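Local coordinates for protein siroheme decarboxylase (Hydrogenobacter thermophilus, PDB 4CH7) that catalyses the decarboxylation of siroheme to didecarboxysiroheme, by way of a probable monodecarboxylated intermediate, in the biosynthesis of heme d1, at residues 82-93 with 102-110; 54-64 with 314-322. All coordinates share one frame; numbering follows the deposited sequence.

Interaction 1 (82-93 with 102-110); sequences ANFVNACPGVSH and NLWFTLAVP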
loop_
_atom_site.group_PDB
_atom_site.type_symbol
_atom_site.label_atom_id
_atom_site.label_comp_id
_atom_site.label_asym_id
_atom_site.label_seq_id
_atom_site.Cartn_x
_atom_site.Cartn_y
_atom_site.Cartn_z
ATOM N N ALA A 82 8.807 -13.867 -12.260
ATOM C CA ALA A 82 8.117 -12.589 -12.097
ATOM C C ALA A 82 6.641 -12.676 -12.473
ATOM O O ALA A 82 5.779 -12.152 -11.764
ATOM C CB ALA A 82 8.807 -11.512 -12.914
ATOM N N ASN A 83 6.357 -13.331 -13.596
ATOM C CA ASN A 83 4.985 -13.500 -14.059
ATOM C C ASN A 83 4.178 -14.414 -13.137
ATOM O O ASN A 83 2.967 -14.254 -12.997
ATOM C CB ASN A 83 4.961 -14.035 -15.493
ATOM C CG ASN A 83 5.917 -13.294 -16.406
ATOM O OD1 ASN A 83 5.762 -12.098 -16.653
ATOM N ND2 ASN A 83 6.913 -14.004 -16.917
ATOM N N PHE A 84 4.853 -15.376 -12.514
ATOM C CA PHE A 84 4.215 -16.231 -11.519
ATOM C C PHE A 84 3.776 -15.393 -10.321
ATOM O O PHE A 84 2.662 -15.543 -9.819
ATOM C CB PHE A 84 5.169 -17.336 -11.060
ATOM C CG PHE A 84 4.645 -18.143 -9.904
ATOM C CD1 PHE A 84 3.757 -19.188 -10.117
ATOM C CD2 PHE A 84 5.033 -17.852 -8.603
ATOM C CE1 PHE A 84 3.265 -19.933 -9.054
ATOM C CE2 PHE A 84 4.550 -18.592 -7.534
ATOM C CZ PHE A 84 3.663 -19.633 -7.761
ATOM N N VAL A 85 4.668 -14.514 -9.872
ATOM C CA VAL A 85 4.398 -13.629 -8.743
ATOM C C VAL A 85 3.201 -12.716 -9.020
ATOM O O VAL A 85 2.307 -12.579 -8.180
ATOM C CB VAL A 85 5.631 -12.770 -8.403
ATOM C CG1 VAL A 85 5.292 -11.746 -7.334
ATOM C CG2 VAL A 85 6.780 -13.649 -7.947
ATOM N N ASN A 86 3.194 -12.104 -10.202
ATOM C CA ASN A 86 2.120 -11.205 -10.614
ATOM C C ASN A 86 0.745 -11.869 -10.581
ATOM O O ASN A 86 -0.263 -11.213 -10.331
ATOM C CB ASN A 86 2.394 -10.656 -12.017
ATOM C CG ASN A 86 3.696 -9.880 -12.098
ATOM O OD1 ASN A 86 4.103 -9.224 -11.141
ATOM N ND2 ASN A 86 4.355 -9.947 -13.249
ATOM N N ALA A 87 0.717 -13.175 -10.835
ATOM C CA ALA A 87 -0.524 -13.945 -10.816
ATOM C C ALA A 87 -1.202 -13.922 -9.446
ATOM O O ALA A 87 -2.428 -13.996 -9.354
ATOM C CB ALA A 87 -0.264 -15.378 -11.256
ATOM N N CYS A 88 -0.402 -13.823 -8.389
ATOM C CA CYS A 88 -0.944 -13.760 -7.038
ATOM C C CYS A 88 -1.720 -12.469 -6.810
ATOM O O CYS A 88 -1.173 -11.375 -6.963
ATOM C CB CYS A 88 0.165 -13.892 -5.997
ATOM S SG CYS A 88 -0.429 -13.844 -4.294
ATOM N N PRO A 89 -3.004 -12.598 -6.442
ATOM C CA PRO A 89 -3.898 -11.464 -6.181
ATOM C C PRO A 89 -3.459 -10.674 -4.955
ATOM O O PRO A 89 -3.898 -9.539 -4.774
ATOM C CB PRO A 89 -5.249 -12.138 -5.910
ATOM C CG PRO A 89 -5.138 -13.506 -6.540
ATOM C CD PRO A 89 -3.705 -13.888 -6.332
ATOM N N GLY A 90 -2.608 -11.271 -4.124
ATOM C CA GLY A 90 -2.117 -10.607 -2.929
ATOM C C GLY A 90 -0.830 -9.827 -3.134
ATOM O O GLY A 90 -0.355 -9.153 -2.216
ATOM N N VAL A 91 -0.262 -9.923 -4.334
ATOM C CA VAL A 91 0.941 -9.168 -4.673
ATOM C C VAL A 91 0.569 -7.818 -5.286
ATOM O O VAL A 91 -0.049 -7.764 -6.349
ATOM C CB VAL A 91 1.856 -9.948 -5.634
ATOM C CG1 VAL A 91 3.023 -9.079 -6.079
ATOM C CG2 VAL A 91 2.362 -11.213 -4.961
ATOM N N SER A 92 0.942 -6.734 -4.608
ATOM C CA SER A 92 0.590 -5.384 -5.048
ATOM C C SER A 92 1.651 -4.796 -5.974
ATOM O O SER A 92 1.355 -4.397 -7.101
ATOM C CB SER A 92 0.385 -4.468 -3.841
ATOM O OG SER A 92 1.552 -4.408 -3.041
ATOM N N HIS A 93 2.886 -4.745 -5.490
ATOM C CA HIS A 93 3.998 -4.273 -6.299
ATOM C C HIS A 93 4.971 -5.413 -6.537
ATOM O O HIS A 93 5.165 -6.253 -5.661
ATOM C CB HIS A 93 4.715 -3.118 -5.599
ATOM C CG HIS A 93 3.798 -2.028 -5.143
ATOM N ND1 HIS A 93 3.379 -1.012 -5.974
ATOM C CD2 HIS A 93 3.216 -1.798 -3.942
ATOM C CE1 HIS A 93 2.577 -0.203 -5.304
ATOM N NE2 HIS A 93 2.463 -0.655 -4.070
ATOM N N ASN A 102 17.160 -10.302 -6.426
ATOM C CA ASN A 102 16.863 -9.457 -7.580
ATOM C C ASN A 102 15.372 -9.296 -7.869
ATOM O O ASN A 102 14.992 -8.571 -8.791
ATOM C CB ASN A 102 17.569 -10.004 -8.821
ATOM C CG ASN A 102 17.326 -11.487 -9.013
ATOM O OD1 ASN A 102 17.164 -12.228 -8.045
ATOM N ND2 ASN A 102 17.303 -11.929 -10.264
ATOM N N LEU A 103 14.531 -9.979 -7.100
ATOM C CA LEU A 103 13.087 -9.841 -7.266
ATOM C C LEU A 103 12.415 -9.485 -5.943
ATOM O O LEU A 103 12.420 -10.279 -5.002
ATOM C CB LEU A 103 12.472 -11.113 -7.856
ATOM C CG LEU A 103 11.024 -10.947 -8.318
ATOM C CD1 LEU A 103 10.967 -10.051 -9.547
ATOM C CD2 LEU A 103 10.369 -12.282 -8.596
ATOM N N TRP A 104 11.832 -8.291 -5.886
ATOM C CA TRP A 104 11.179 -7.806 -4.679
ATOM C C TRP A 104 9.711 -7.511 -4.932
ATOM O O TRP A 104 9.371 -6.739 -5.833
ATOM C CB TRP A 104 11.871 -6.539 -4.185
ATOM C CG TRP A 104 13.226 -6.791 -3.614
ATOM C CD1 TRP A 104 14.360 -7.120 -4.297
ATOM C CD2 TRP A 104 13.597 -6.725 -2.230
ATOM N NE1 TRP A 104 15.412 -7.270 -3.422
ATOM C CE2 TRP A 104 14.967 -7.031 -2.147
ATOM C CE3 TRP A 104 12.899 -6.438 -1.055
ATOM C CZ2 TRP A 104 15.654 -7.059 -0.926
ATOM C CZ3 TRP A 104 13.580 -6.464 0.152
ATOM C CH2 TRP A 104 14.941 -6.770 0.208
ATOM N N PHE A 105 8.842 -8.124 -4.137
ATOM C CA PHE A 105 7.420 -7.834 -4.233
ATOM C C PHE A 105 6.760 -7.676 -2.869
ATOM O O PHE A 105 7.250 -8.181 -1.855
ATOM C CB PHE A 105 6.688 -8.875 -5.092
ATOM C CG PHE A 105 6.777 -10.278 -4.573
ATOM C CD1 PHE A 105 7.861 -11.083 -4.895
ATOM C CD2 PHE A 105 5.759 -10.805 -3.791
ATOM C CE1 PHE A 105 7.941 -12.383 -4.428
ATOM C CE2 PHE A 105 5.828 -12.104 -3.320
ATOM C CZ PHE A 105 6.920 -12.896 -3.641
ATOM N N THR A 106 5.654 -6.943 -2.854
ATOM C CA THR A 106 4.863 -6.776 -1.646
ATOM C C THR A 106 3.730 -7.789 -1.660
ATOM O O THR A 106 2.934 -7.827 -2.601
ATOM C CB THR A 106 4.287 -5.355 -1.537
ATOM O OG1 THR A 106 5.360 -4.410 -1.434
ATOM C CG2 THR A 106 3.388 -5.237 -0.313
ATOM N N LEU A 107 3.673 -8.622 -0.626
ATOM C CA LEU A 107 2.631 -9.634 -0.524
ATOM C C LEU A 107 1.700 -9.327 0.634
ATOM O O LEU A 107 2.154 -9.040 1.740
ATOM C CB LEU A 107 3.242 -11.025 -0.338
ATOM C CG LEU A 107 2.263 -12.172 -0.069
ATOM C CD1 LEU A 107 1.296 -12.331 -1.228
ATOM C CD2 LEU A 107 3.008 -13.469 0.184
ATOM N N ALA A 108 0.398 -9.378 0.369
ATOM C CA ALA A 108 -0.606 -9.242 1.420
ATOM C C ALA A 108 -1.494 -10.479 1.422
ATOM O O ALA A 108 -2.036 -10.858 0.382
ATOM C CB ALA A 108 -1.437 -7.994 1.206
ATOM N N VAL A 109 -1.645 -11.104 2.585
ATOM C CA VAL A 109 -2.424 -12.333 2.694
ATOM C C VAL A 109 -3.640 -12.134 3.597
ATOM O O VAL A 109 -3.505 -11.656 4.723
ATOM C CB VAL A 109 -1.559 -13.499 3.227
ATOM C CG1 VAL A 109 -2.412 -14.730 3.487
ATOM C CG2 VAL A 109 -0.441 -13.825 2.247
ATOM N N PRO A 110 -4.837 -12.490 3.095
ATOM C CA PRO A 110 -6.063 -12.431 3.901
ATOM C C PRO A 110 -5.980 -13.380 5.089
ATOM O O PRO A 110 -5.262 -14.377 5.011
ATOM C CB PRO A 110 -7.148 -12.903 2.922
ATOM C CG PRO A 110 -6.414 -13.688 1.870
ATOM C CD PRO A 110 -5.092 -12.991 1.733
#
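The carbonyl oxygen of G90 takes the amide of A108 (N to O 2.7 Å), and the CA-H of L107 leans on the same oxygen. This bond opens an antiparallel ladder that illustrates how a β hairpin is zipped by its main chain: S92 N donates to T106 O (3.0 Å) and T106 N to H93 O (2.9 Å), with V91 and L107 the non-hydrogen-bonded pair between the G90-A108 and S92-T106 bonds. A side chain at G90 would run into A108 O, so glycine, third in the type I turn C88-V91, lets the turn lie close against the strand.

Helix 75-87 lies over the ladder. V85 sets CG1 over one face of the F105 ring, 3.6 Å from its centroid and 17° off the normal; the F105 chi1 of 60° places CG between its backbone N and carbonyl carbon, bringing the ring beneath the helix. V91 CG2 reaches F105 CD2 obliquely at 3.6 Å, while F71 meets the ring edge-to-face. V85 CG2 slides past L103 CD2.

In this first AsnC-like domain, one ferredoxin-like half of the barrel, backbone bonds fix the hairpin and an apolar layer seats the helix, leaving H93, an inferred active-site residue, held through its main chain.

Interaction 2 (54-64 with 314-322); sequences APIYDSRLLGY and KVRIKYFSE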
loop_
_atom_site.group_PDB
_atom_site.type_symbol
_atom_site.label_atom_id
_atom_site.label_comp_id
_atom_site.label_asym_id
_atom_site.label_seq_id
_atom_site.Cartn_x
_atom_site.Cartn_y
_atom_site.Cartn_z
ATOM N N ALA A 54 -11.659 7.372 -2.530
ATOM C CA ALA A 54 -11.996 6.075 -1.959
ATOM C C ALA A 54 -11.713 6.019 -0.472
ATOM O O ALA A 54 -10.955 6.835 0.053
ATOM C CB ALA A 54 -11.216 4.976 -2.677
ATOM N N PRO A 55 -12.338 5.054 0.217
ATOM C CA PRO A 55 -11.960 4.766 1.600
ATOM C C PRO A 55 -10.545 4.213 1.650
ATOM O O PRO A 55 -10.133 3.522 0.716
ATOM C CB PRO A 55 -12.944 3.665 2.004
ATOM C CG PRO A 55 -14.129 3.858 1.107
ATOM C CD PRO A 55 -13.546 4.315 -0.198
ATOM N N ILE A 56 -9.810 4.520 2.713
ATOM C CA ILE A 56 -8.507 3.904 2.932
ATOM C C ILE A 56 -8.593 3.026 4.175
ATOM O O ILE A 56 -8.839 3.518 5.278
ATOM C CB ILE A 56 -7.366 4.947 3.067
ATOM C CG1 ILE A 56 -6.955 5.490 1.696
ATOM C CG2 ILE A 56 -6.145 4.325 3.719
ATOM C CD1 ILE A 56 -7.907 6.504 1.107
ATOM N N TYR A 57 -8.413 1.722 3.987
ATOM C CA TYR A 57 -8.493 0.772 5.091
ATOM C C TYR A 57 -7.099 0.384 5.569
ATOM O O TYR A 57 -6.168 0.299 4.767
ATOM C CB TYR A 57 -9.270 -0.477 4.666
ATOM C CG TYR A 57 -10.757 -0.249 4.496
ATOM C CD1 TYR A 57 -11.607 -0.272 5.589
ATOM C CD2 TYR A 57 -11.309 -0.016 3.242
ATOM C CE1 TYR A 57 -12.963 -0.065 5.446
ATOM C CE2 TYR A 57 -12.668 0.193 3.089
ATOM C CZ TYR A 57 -13.488 0.166 4.195
ATOM O OH TYR A 57 -14.841 0.371 4.055
ATOM N N ASP A 58 -6.952 0.158 6.872
ATOM C CA ASP A 58 -5.674 -0.284 7.417
ATOM C C ASP A 58 -5.502 -1.781 7.178
ATOM O O ASP A 58 -6.298 -2.586 7.658
ATOM C CB ASP A 58 -5.579 0.039 8.908
ATOM C CG ASP A 58 -4.236 -0.332 9.500
ATOM O OD1 ASP A 58 -4.028 -1.524 9.799
ATOM O OD2 ASP A 58 -3.393 0.570 9.674
ATOM N N SER A 59 -4.460 -2.137 6.431
ATOM C CA SER A 59 -4.214 -3.520 6.020
ATOM C C SER A 59 -4.248 -4.530 7.170
ATOM O O SER A 59 -4.997 -5.505 7.118
ATOM C CB SER A 59 -2.882 -3.616 5.273
ATOM O OG SER A 59 -2.594 -4.947 4.894
ATOM N N ARG A 60 -3.444 -4.296 8.202
ATOM C CA ARG A 60 -3.350 -5.242 9.312
ATOM C C ARG A 60 -4.588 -5.249 10.213
ATOM O O ARG A 60 -4.926 -6.277 10.802
ATOM C CB ARG A 60 -2.072 -5.019 10.132
ATOM C CG ARG A 60 -1.851 -3.594 10.618
ATOM C CD ARG A 60 -0.713 -3.532 11.629
ATOM N NE ARG A 60 -1.010 -4.321 12.820
ATOM C CZ ARG A 60 -1.627 -3.844 13.896
ATOM N NH1 ARG A 60 -2.012 -2.575 13.936
ATOM N NH2 ARG A 60 -1.859 -4.634 14.934
ATOM N N LEU A 61 -5.260 -4.107 10.318
ATOM C CA LEU A 61 -6.478 -4.015 11.123
ATOM C C LEU A 61 -7.643 -4.736 10.442
ATOM O O LEU A 61 -8.633 -5.087 11.088
ATOM C CB LEU A 61 -6.817 -2.555 11.437
ATOM C CG LEU A 61 -5.839 -1.917 12.425
ATOM C CD1 LEU A 61 -6.095 -0.434 12.626
ATOM C CD2 LEU A 61 -5.896 -2.651 13.751
ATOM N N LEU A 62 -7.508 -4.963 9.138
ATOM C CA LEU A 62 -8.441 -5.809 8.404
ATOM C C LEU A 62 -8.160 -7.272 8.727
ATOM O O LEU A 62 -9.021 -8.137 8.550
ATOM C CB LEU A 62 -8.318 -5.581 6.895
ATOM C CG LEU A 62 -8.778 -4.235 6.334
ATOM C CD1 LEU A 62 -8.491 -4.124 4.845
ATOM C CD2 LEU A 62 -10.253 -4.030 6.605
ATOM N N GLY A 63 -6.949 -7.544 9.204
ATOM C CA GLY A 63 -6.536 -8.905 9.489
ATOM C C GLY A 63 -5.584 -9.423 8.435
ATOM O O GLY A 63 -5.220 -10.601 8.436
ATOM N N TYR A 64 -5.185 -8.540 7.526
ATOM C CA TYR A 64 -4.224 -8.903 6.498
ATOM C C TYR A 64 -2.804 -8.865 7.041
ATOM O O TYR A 64 -2.378 -7.867 7.627
ATOM C CB TYR A 64 -4.346 -7.979 5.285
ATOM C CG TYR A 64 -5.315 -8.466 4.230
ATOM C CD1 TYR A 64 -6.686 -8.389 4.428
ATOM C CD2 TYR A 64 -4.857 -8.991 3.030
ATOM C CE1 TYR A 64 -7.573 -8.830 3.468
ATOM C CE2 TYR A 64 -5.737 -9.433 2.061
ATOM C CZ TYR A 64 -7.095 -9.350 2.287
ATOM O OH TYR A 64 -7.982 -9.787 1.331
ATOM N N LYS A 314 2.144 -3.026 -10.641
ATOM C CA LYS A 314 1.814 -2.005 -9.661
ATOM C C LYS A 314 0.312 -1.788 -9.668
ATOM O O LYS A 314 -0.195 -0.868 -10.308
ATOM C CB LYS A 314 2.531 -0.689 -9.949
ATOM C CG LYS A 314 2.340 0.349 -8.853
ATOM C CD LYS A 314 2.890 1.702 -9.254
ATOM C CE LYS A 314 3.063 2.595 -8.037
ATOM N NZ LYS A 314 1.837 2.655 -7.196
ATOM N N VAL A 315 -0.396 -2.665 -8.969
ATOM C CA VAL A 315 -1.824 -2.512 -8.771
ATOM C C VAL A 315 -2.031 -2.368 -7.277
ATOM O O VAL A 315 -1.086 -2.510 -6.501
ATOM C CB VAL A 315 -2.593 -3.748 -9.270
ATOM C CG1 VAL A 315 -2.177 -4.092 -10.689
ATOM C CG2 VAL A 315 -2.343 -4.935 -8.354
ATOM N N ARG A 316 -3.256 -2.074 -6.866
ATOM C CA ARG A 316 -3.590 -2.188 -5.459
ATOM C C ARG A 316 -4.609 -3.297 -5.285
ATOM O O ARG A 316 -5.543 -3.437 -6.077
ATOM C CB ARG A 316 -4.103 -0.873 -4.886
ATOM C CG ARG A 316 -5.332 -0.341 -5.572
ATOM C CD ARG A 316 -5.898 0.833 -4.812
ATOM N NE ARG A 316 -6.506 1.789 -5.723
ATOM C CZ ARG A 316 -7.320 2.766 -5.346
ATOM N NH1 ARG A 316 -7.640 2.915 -4.067
ATOM N NH2 ARG A 316 -7.818 3.588 -6.254
ATOM N N ILE A 317 -4.407 -4.094 -4.246
ATOM C CA ILE A 317 -5.222 -5.269 -4.001
ATOM C C ILE A 317 -6.666 -4.911 -3.673
ATOM O O ILE A 317 -6.947 -3.842 -3.125
ATOM C CB ILE A 317 -4.646 -6.096 -2.841
ATOM C CG1 ILE A 317 -4.519 -5.234 -1.582
ATOM C CG2 ILE A 317 -3.284 -6.661 -3.217
ATOM C CD1 ILE A 317 -4.058 -5.998 -0.362
ATOM N N LYS A 318 -7.579 -5.805 -4.030
ATOM C CA LYS A 318 -8.948 -5.714 -3.556
ATOM C C LYS A 318 -9.047 -6.632 -2.350
ATOM O O LYS A 318 -8.638 -7.793 -2.412
ATOM C CB LYS A 318 -9.937 -6.149 -4.636
ATOM C CG LYS A 318 -9.715 -5.482 -5.982
ATOM C CD LYS A 318 -9.731 -3.966 -5.869
ATOM C CE LYS A 318 -11.129 -3.441 -5.585
ATOM N NZ LYS A 318 -11.173 -1.953 -5.611
ATOM N N TYR A 319 -9.565 -6.109 -1.246
ATOM C CA TYR A 319 -9.660 -6.894 -0.025
ATOM C C TYR A 319 -10.847 -7.848 -0.070
ATOM O O TYR A 319 -11.897 -7.518 -0.624
ATOM C CB TYR A 319 -9.761 -5.984 1.201
ATOM C CG TYR A 319 -8.545 -5.111 1.423
ATOM C CD1 TYR A 319 -7.365 -5.644 1.922
ATOM C CD2 TYR A 319 -8.583 -3.752 1.145
ATOM C CE1 TYR A 319 -6.253 -4.846 2.129
ATOM C CE2 TYR A 319 -7.476 -2.949 1.349
ATOM C CZ TYR A 319 -6.315 -3.502 1.841
ATOM O OH TYR A 319 -5.208 -2.709 2.046
ATOM N N PHE A 320 -10.660 -9.036 0.497
ATOM C CA PHE A 320 -11.742 -9.997 0.691
ATOM C C PHE A 320 -12.425 -10.441 -0.600
ATOM O O PHE A 320 -13.614 -10.758 -0.606
ATOM C CB PHE A 320 -12.763 -9.443 1.686
ATOM C CG PHE A 320 -12.174 -9.114 3.027
ATOM C CD1 PHE A 320 -11.348 -10.024 3.677
ATOM C CD2 PHE A 320 -12.429 -7.891 3.630
ATOM C CE1 PHE A 320 -10.798 -9.727 4.917
ATOM C CE2 PHE A 320 -11.883 -7.583 4.866
ATOM C CZ PHE A 320 -11.065 -8.503 5.511
ATOM N N SER A 321 -11.669 -10.451 -1.693
ATOM C CA SER A 321 -12.136 -11.080 -2.921
ATOM C C SER A 321 -11.839 -12.570 -2.822
ATOM O O SER A 321 -10.964 -12.980 -2.060
ATOM C CB SER A 321 -11.451 -10.476 -4.146
ATOM O OG SER A 321 -10.049 -10.644 -4.083
ATOM N N GLU A 322 -12.574 -13.380 -3.575
ATOM C CA GLU A 322 -12.429 -14.828 -3.499
ATOM C C GLU A 322 -11.253 -15.316 -4.335
ATOM O O GLU A 322 -10.874 -16.486 -4.268
ATOM C CB GLU A 322 -13.711 -15.510 -3.974
ATOM C CG GLU A 322 -14.945 -15.132 -3.178
ATOM C CD GLU A 322 -16.225 -15.401 -3.938
ATOM O OE1 GLU A 322 -16.161 -15.551 -5.176
ATOM O OE2 GLU A 322 -17.295 -15.462 -3.296
#
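Y64 and F320 meet through one nearly linear bond: the F320 amide N donates to the Y64 hydroxyl, N to OH 2.9 Å, at 178°. Beside it, Y319 turns a ring edge onto the face of Y64 in a T-shaped pair, centroids 5.0 Å apart and planes at 78°, with Y319 CD1 3.5 Å from Y64 CE1. F320 completes the aromatic cluster obliquely, its CE1 3.6 Å from Y64 CE1, while its CZ meets L62 O in the plane of the F320 ring.

L62 shows how an aliphatic branch seats a ring. With CG anti to the carbonyl carbon (chi1 -69°) and the chain extended beyond, CD1 sits centrally over Y319, 3.4 Å from its centroid; I317 CG1 lies over the opposite face, nearer the rim. A phenylalanine in place of Y64 would probably leave the F320 amide without its acceptor, and the backbone there less firmly fixed.

The next shell sets these groups. D58 OD1 accepts from L61 N (2.9 Å) in an Asx motif, and its other oxygen, OD2, forms a salt bridge with R218. Y64 N bonds to S59 O, closing the turn that presents L62 and Y64. Q180 receives the Y319 amide, and V176 of helix 170-179 packs on both L62 and Y319. Nearby R316 sets its guanidinium edge on A54 CB, its side chain about 7 Å from that of H93, an inferred active-site residue. A polar bond set amid aromatic packing thus pins the segment leading to the C-terminal helix against the segment joining strands 53-57 and 65-71.

How the interactions relate
From the N terminus, the chain runs from helix 34-47 into strand 53-57, paired with strand 217-222, and the turn to residue 64. It then enters the barrel, where interaction 1 closes the short hairpin loop between strands 91-97 and 103-109 and lays helix 75-87 on strand 103-109. Only at 314-322, where the last barrel strand ends, does interaction 2 close its far larger loop, spanning 249 residues, with interaction 1 nested inside and no crossing. The two touch: S92 O and V315 N form a probable hydrogen bond, and Y64 packs against P110. Together they tie the first barrel half to the segment joining strands 53-57 and 65-71 and to the loop before helix 323-335.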